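Local structure of phosphoribosylglycinamide synthetase (4DIM) at residues I191-Y203 against V207-M219. The protein probably binds ATP and a metal ion and acts as a ligase of the ATP-grasp type. Residues are numbered along the deposited sequence; the frame is centred on the assembly and turned at random.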
loop_
_atom_site.group_PDB
_atom_site.type_symbol
_atom_site.label_atom_id
_atom_site.label_comp_id
_atom_site.label_asym_id
_atom_site.label_seq_id
_atom_site.Cartn_x
_atom_site.Cartn_y
_atom_site.Cartn_z
ATOM N N ILE A 191 6.889 3.943 19.139
ATOM C CA ILE A 191 8.087 3.485 18.440
ATOM C C ILE A 191 8.484 4.600 17.516
ATOM O O ILE A 191 7.758 4.927 16.597
ATOM C CB ILE A 191 7.834 2.152 17.684
ATOM C CG1 ILE A 191 7.155 1.090 18.572
ATOM C CG2 ILE A 191 9.120 1.608 17.096
ATOM C CD1 ILE A 191 8.014 0.550 19.714
ATOM N N GLU A 192 9.591 5.232 17.780
ATOM C CA GLU A 192 10.055 6.322 16.946
ATOM C C GLU A 192 11.364 5.814 16.336
ATOM O O GLU A 192 12.196 5.260 17.051
ATOM C CB GLU A 192 10.141 7.671 17.743
ATOM C CG GLU A 192 11.064 7.752 18.950
ATOM C CD GLU A 192 10.656 7.074 20.251
ATOM O OE1 GLU A 192 10.909 7.691 21.311
ATOM O OE2 GLU A 192 10.225 5.894 20.228
ATOM N N GLY A 193 11.465 5.856 15.010
ATOM C CA GLY A 193 12.659 5.364 14.339
ATOM C C GLY A 193 12.641 5.535 12.833
ATOM O O GLY A 193 11.939 6.395 12.318
ATOM N N TYR A 194 13.413 4.713 12.115
ATOM C CA TYR A 194 13.449 4.790 10.649
ATOM C C TYR A 194 12.209 4.079 10.042
ATOM O O TYR A 194 12.058 2.857 10.192
ATOM C CB TYR A 194 14.767 4.210 10.087
ATOM C CG TYR A 194 14.896 4.432 8.596
ATOM C CD1 TYR A 194 14.995 5.719 8.068
ATOM C CD2 TYR A 194 14.820 3.367 7.703
ATOM C CE1 TYR A 194 14.998 5.942 6.693
ATOM C CE2 TYR A 194 14.881 3.577 6.323
ATOM C CZ TYR A 194 14.946 4.869 5.819
ATOM O OH TYR A 194 14.976 5.123 4.459
ATOM N N GLU A 195 11.309 4.860 9.393
ATOM C CA GLU A 195 10.097 4.305 8.759
ATOM C C GLU A 195 10.380 3.860 7.335
ATOM O O GLU A 195 10.998 4.578 6.557
ATOM C CB GLU A 195 8.947 5.301 8.720
ATOM C CG GLU A 195 8.460 5.767 10.066
ATOM C CD GLU A 195 7.451 6.906 10.014
ATOM O OE1 GLU A 195 7.245 7.480 8.919
ATOM O OE2 GLU A 195 6.873 7.230 11.077
ATOM N N PHE A 196 9.922 2.674 6.987
ATOM C CA PHE A 196 10.081 2.158 5.641
ATOM C C PHE A 196 8.967 1.150 5.425
ATOM O O PHE A 196 8.124 0.994 6.299
ATOM C CB PHE A 196 11.502 1.566 5.447
ATOM C CG PHE A 196 11.784 0.350 6.280
ATOM C CD1 PHE A 196 11.639 -0.921 5.750
ATOM C CD2 PHE A 196 12.037 0.464 7.632
ATOM C CE1 PHE A 196 11.790 -2.052 6.548
ATOM C CE2 PHE A 196 12.131 -0.668 8.434
ATOM C CZ PHE A 196 12.073 -1.922 7.871
ATOM N N GLY A 197 8.934 0.525 4.264
ATOM C CA GLY A 197 7.931 -0.465 3.929
ATOM C C GLY A 197 8.496 -1.713 3.293
ATOM O O GLY A 197 9.711 -1.860 3.118
ATOM N N ALA A 198 7.596 -2.614 2.900
ATOM C CA ALA A 198 7.979 -3.825 2.201
ATOM C C ALA A 198 6.833 -4.387 1.408
ATOM O O ALA A 198 5.679 -4.233 1.796
ATOM C CB ALA A 198 8.478 -4.862 3.181
ATOM N N GLN A 199 7.162 -5.080 0.317
ATOM C CA GLN A 199 6.222 -5.787 -0.532
ATOM C C GLN A 199 6.470 -7.253 -0.374
ATOM O O GLN A 199 7.605 -7.670 -0.165
ATOM C CB GLN A 199 6.358 -5.425 -2.035
ATOM C CG GLN A 199 6.071 -3.985 -2.433
ATOM C CD GLN A 199 4.700 -3.465 -2.079
ATOM O OE1 GLN A 199 3.712 -3.768 -2.740
ATOM N NE2 GLN A 199 4.600 -2.695 -1.012
ATOM N N ALA A 200 5.441 -8.041 -0.504
ATOM C CA ALA A 200 5.587 -9.476 -0.451
ATOM C C ALA A 200 4.494 -10.099 -1.279
ATOM O O ALA A 200 3.641 -9.401 -1.822
ATOM C CB ALA A 200 5.586 -9.994 0.981
ATOM N N PHE A 201 4.604 -11.384 -1.491
ATOM C CA PHE A 201 3.638 -12.098 -2.300
ATOM C C PHE A 201 3.539 -13.490 -1.723
ATOM O O PHE A 201 4.575 -14.121 -1.532
ATOM C CB PHE A 201 4.107 -12.103 -3.762
ATOM C CG PHE A 201 3.102 -12.606 -4.758
ATOM C CD1 PHE A 201 2.328 -11.721 -5.494
ATOM C CD2 PHE A 201 2.996 -13.957 -5.032
ATOM C CE1 PHE A 201 1.447 -12.184 -6.463
ATOM C CE2 PHE A 201 2.091 -14.418 -5.977
ATOM C CZ PHE A 201 1.342 -13.525 -6.701
ATOM N N VAL A 202 2.321 -13.931 -1.379
ATOM C CA VAL A 202 2.083 -15.261 -0.824
ATOM C C VAL A 202 1.184 -16.105 -1.808
ATOM O O VAL A 202 0.165 -15.644 -2.274
ATOM C CB VAL A 202 1.550 -15.198 0.641
ATOM C CG1 VAL A 202 0.297 -14.355 0.780
ATOM C CG2 VAL A 202 1.345 -16.596 1.226
ATOM N N TYR A 203 1.610 -17.333 -2.130
ATOM C CA TYR A 203 0.873 -18.251 -3.035
ATOM C C TYR A 203 0.947 -19.676 -2.520
ATOM O O TYR A 203 2.041 -20.222 -2.396
ATOM C CB TYR A 203 1.482 -18.180 -4.437
ATOM C CG TYR A 203 0.946 -19.210 -5.403
ATOM C CD1 TYR A 203 -0.379 -19.183 -5.810
ATOM C CD2 TYR A 203 1.793 -20.135 -6.008
ATOM C CE1 TYR A 203 -0.862 -20.084 -6.756
ATOM C CE2 TYR A 203 1.325 -21.023 -6.971
ATOM C CZ TYR A 203 -0.010 -21.012 -7.322
ATOM O OH TYR A 203 -0.492 -21.852 -8.290
ATOM N N VAL A 207 5.711 -17.809 0.777
ATOM C CA VAL A 207 6.047 -16.409 0.584
ATOM C C VAL A 207 7.211 -16.390 -0.406
ATOM O O VAL A 207 8.335 -16.822 -0.092
ATOM C CB VAL A 207 6.365 -15.718 1.923
ATOM C CG1 VAL A 207 6.831 -14.275 1.705
ATOM C CG2 VAL A 207 5.149 -15.766 2.834
ATOM N N LEU A 208 6.916 -15.944 -1.622
ATOM C CA LEU A 208 7.886 -15.886 -2.714
ATOM C C LEU A 208 9.015 -14.929 -2.411
ATOM O O LEU A 208 10.178 -15.202 -2.726
ATOM C CB LEU A 208 7.176 -15.434 -3.988
ATOM C CG LEU A 208 5.993 -16.326 -4.421
ATOM C CD1 LEU A 208 5.540 -15.975 -5.804
ATOM C CD2 LEU A 208 6.330 -17.814 -4.321
ATOM N N PHE A 209 8.675 -13.790 -1.846
ATOM C CA PHE A 209 9.683 -12.809 -1.499
ATOM C C PHE A 209 9.185 -11.808 -0.460
ATOM O O PHE A 209 8.008 -11.738 -0.147
ATOM C CB PHE A 209 10.137 -12.046 -2.772
ATOM C CG PHE A 209 9.056 -11.195 -3.388
ATOM C CD1 PHE A 209 8.808 -9.920 -2.925
ATOM C CD2 PHE A 209 8.304 -11.666 -4.447
ATOM C CE1 PHE A 209 7.808 -9.151 -3.483
ATOM C CE2 PHE A 209 7.283 -10.905 -4.977
ATOM C CZ PHE A 209 7.052 -9.648 -4.500
ATOM N N VAL A 210 10.118 -11.050 0.068
ATOM C CA VAL A 210 9.892 -9.887 0.903
ATOM C C VAL A 210 10.884 -8.858 0.365
ATOM O O VAL A 210 12.095 -9.104 0.343
ATOM C CB VAL A 210 9.973 -10.095 2.427
ATOM C CG1 VAL A 210 9.525 -8.838 3.153
ATOM C CG2 VAL A 210 9.105 -11.268 2.858
HETATM N N MSE A 211 10.346 -7.769 -0.194
HETATM C CA MSE A 211 11.170 -6.731 -0.775
HETATM C C MSE A 211 11.066 -5.426 0.026
HETATM O O MSE A 211 10.173 -4.626 -0.239
HETATM C CB MSE A 211 10.758 -6.477 -2.232
HETATM C CG MSE A 211 11.756 -5.564 -2.988
HETATM SE SE MSE A 211 10.976 -4.887 -4.619
HETATM C CE MSE A 211 9.938 -3.642 -3.819
ATOM N N PRO A 212 12.052 -5.133 0.896
ATOM C CA PRO A 212 12.058 -3.832 1.587
ATOM C C PRO A 212 12.173 -2.664 0.613
ATOM O O PRO A 212 12.692 -2.815 -0.481
ATOM C CB PRO A 212 13.290 -3.927 2.509
ATOM C CG PRO A 212 13.485 -5.385 2.707
ATOM C CD PRO A 212 13.101 -6.028 1.427
ATOM N N HIS A 213 11.616 -1.516 0.982
ATOM C CA HIS A 213 11.696 -0.340 0.117
ATOM C C HIS A 213 11.640 0.958 0.911
ATOM O O HIS A 213 11.129 1.029 2.043
ATOM C CB HIS A 213 10.621 -0.335 -0.997
ATOM C CG HIS A 213 9.224 -0.530 -0.523
ATOM N ND1 HIS A 213 8.490 0.518 0.014
ATOM C CD2 HIS A 213 8.447 -1.640 -0.566
ATOM C CE1 HIS A 213 7.327 -0.003 0.352
ATOM N NE2 HIS A 213 7.247 -1.299 -0.006
ATOM N N GLY A 214 12.249 1.964 0.320
ATOM C CA GLY A 214 12.336 3.280 0.920
ATOM C C GLY A 214 11.080 4.059 0.659
ATOM O O GLY A 214 10.422 3.843 -0.357
ATOM N N ASP A 215 10.727 4.933 1.602
ATOM C CA ASP A 215 9.504 5.727 1.553
ATOM C C ASP A 215 9.824 7.221 1.646
ATOM O O ASP A 215 10.142 7.710 2.725
ATOM C CB ASP A 215 8.573 5.301 2.718
ATOM C CG ASP A 215 7.972 3.875 2.666
ATOM O OD1 ASP A 215 8.151 3.169 1.623
ATOM O OD2 ASP A 215 7.283 3.483 3.646
ATOM N N GLU A 216 9.766 7.945 0.502
ATOM C CA GLU A 216 9.959 9.415 0.478
ATOM C C GLU A 216 8.619 10.092 0.780
ATOM O O GLU A 216 7.561 9.626 0.352
ATOM C CB GLU A 216 10.535 9.900 -0.835
ATOM C CG GLU A 216 11.964 9.460 -1.037
ATOM C CD GLU A 216 12.526 9.746 -2.413
ATOM O OE1 GLU A 216 11.728 10.088 -3.316
ATOM O OE2 GLU A 216 13.763 9.636 -2.593
ATOM N N THR A 217 8.651 11.143 1.570
ATOM C CA THR A 217 7.396 11.751 1.999
ATOM C C THR A 217 7.458 13.313 1.937
ATOM O O THR A 217 8.541 13.902 1.859
ATOM C CB THR A 217 7.095 11.169 3.411
ATOM O OG1 THR A 217 5.689 11.055 3.615
ATOM C CG2 THR A 217 7.764 11.933 4.527
ATOM N N TYR A 218 6.269 13.946 1.868
ATOM C CA TYR A 218 6.114 15.406 1.865
ATOM C C TYR A 218 5.205 15.793 3.011
ATOM O O TYR A 218 4.071 15.314 3.075
ATOM C CB TYR A 218 5.548 15.938 0.537
ATOM C CG TYR A 218 5.540 17.454 0.460
ATOM C CD1 TYR A 218 6.670 18.157 0.061
ATOM C CD2 TYR A 218 4.425 18.188 0.859
ATOM C CE1 TYR A 218 6.678 19.549 0.007
ATOM C CE2 TYR A 218 4.423 19.584 0.822
ATOM C CZ TYR A 218 5.553 20.266 0.394
ATOM O OH TYR A 218 5.587 21.650 0.343
HETATM N N MSE A 219 5.700 16.664 3.909
HETATM C CA MSE A 219 4.951 17.132 5.075
HETATM C C MSE A 219 4.194 18.427 4.759
HETATM O O MSE A 219 4.803 19.432 4.365
HETATM C CB MSE A 219 5.906 17.366 6.269
HETATM C CG MSE A 219 5.204 17.809 7.575
HETATM SE SE MSE A 219 3.731 16.660 8.150
HETATM C CE MSE A 219 4.756 15.207 8.869
#
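Gln-199 and Met-211 (selenomethionine) form a hydrogen-bonded antiparallel pair in which Met-211 N reaches Gln-199 O at 2.7 Å, while Gln-199 N returns a bond to Met-211 O. Gly-197 and His-213 are paired in the same way, with Gly-197 N 3.2 Å from His-213 O. A side-chain bond links the two pairs: Gln-199 NE2 donates to His-213 NE2 at 3.2 Å, the amide and ring planes 48° apart. A bent chain (chi2 -58°) carries the amide there, and Asn-261 OD1 and Gly-281 N also hold it, the former on NE2, the latter on OE1. The imidazole leans across the partner strand, its CG between the backbone N and carbonyl carbon (chi1 52°), and Gly-197 CA packs over its face. Glycine suits this place, since a beta carbon would probably crowd the ring. At the ring's edge, ND1 makes a weak bond to Asp-215 OD1. A leucine in place of His-213 would probably leave Gln-199 NE2 without its acceptor here and Asp-215 without this weak donor.

Toward the turn, Leu-208 N bonds to Phe-201 O at 3.0 Å, and the side chains of Phe-201 and Leu-208 lie side by side, pointing the same way, and both touch Met-300 of helix 297-305. Phe-209 lays CE2 3.6 Å from Phe-201 CB. On the face bearing Ala-198 and Ala-200, small methyls accommodate branched Val-210. This is a twisted beta hairpin in the large antiparallel sheet, flanked by strands 258-267 and 223-230, within the region assigned to the ATP-grasp domain.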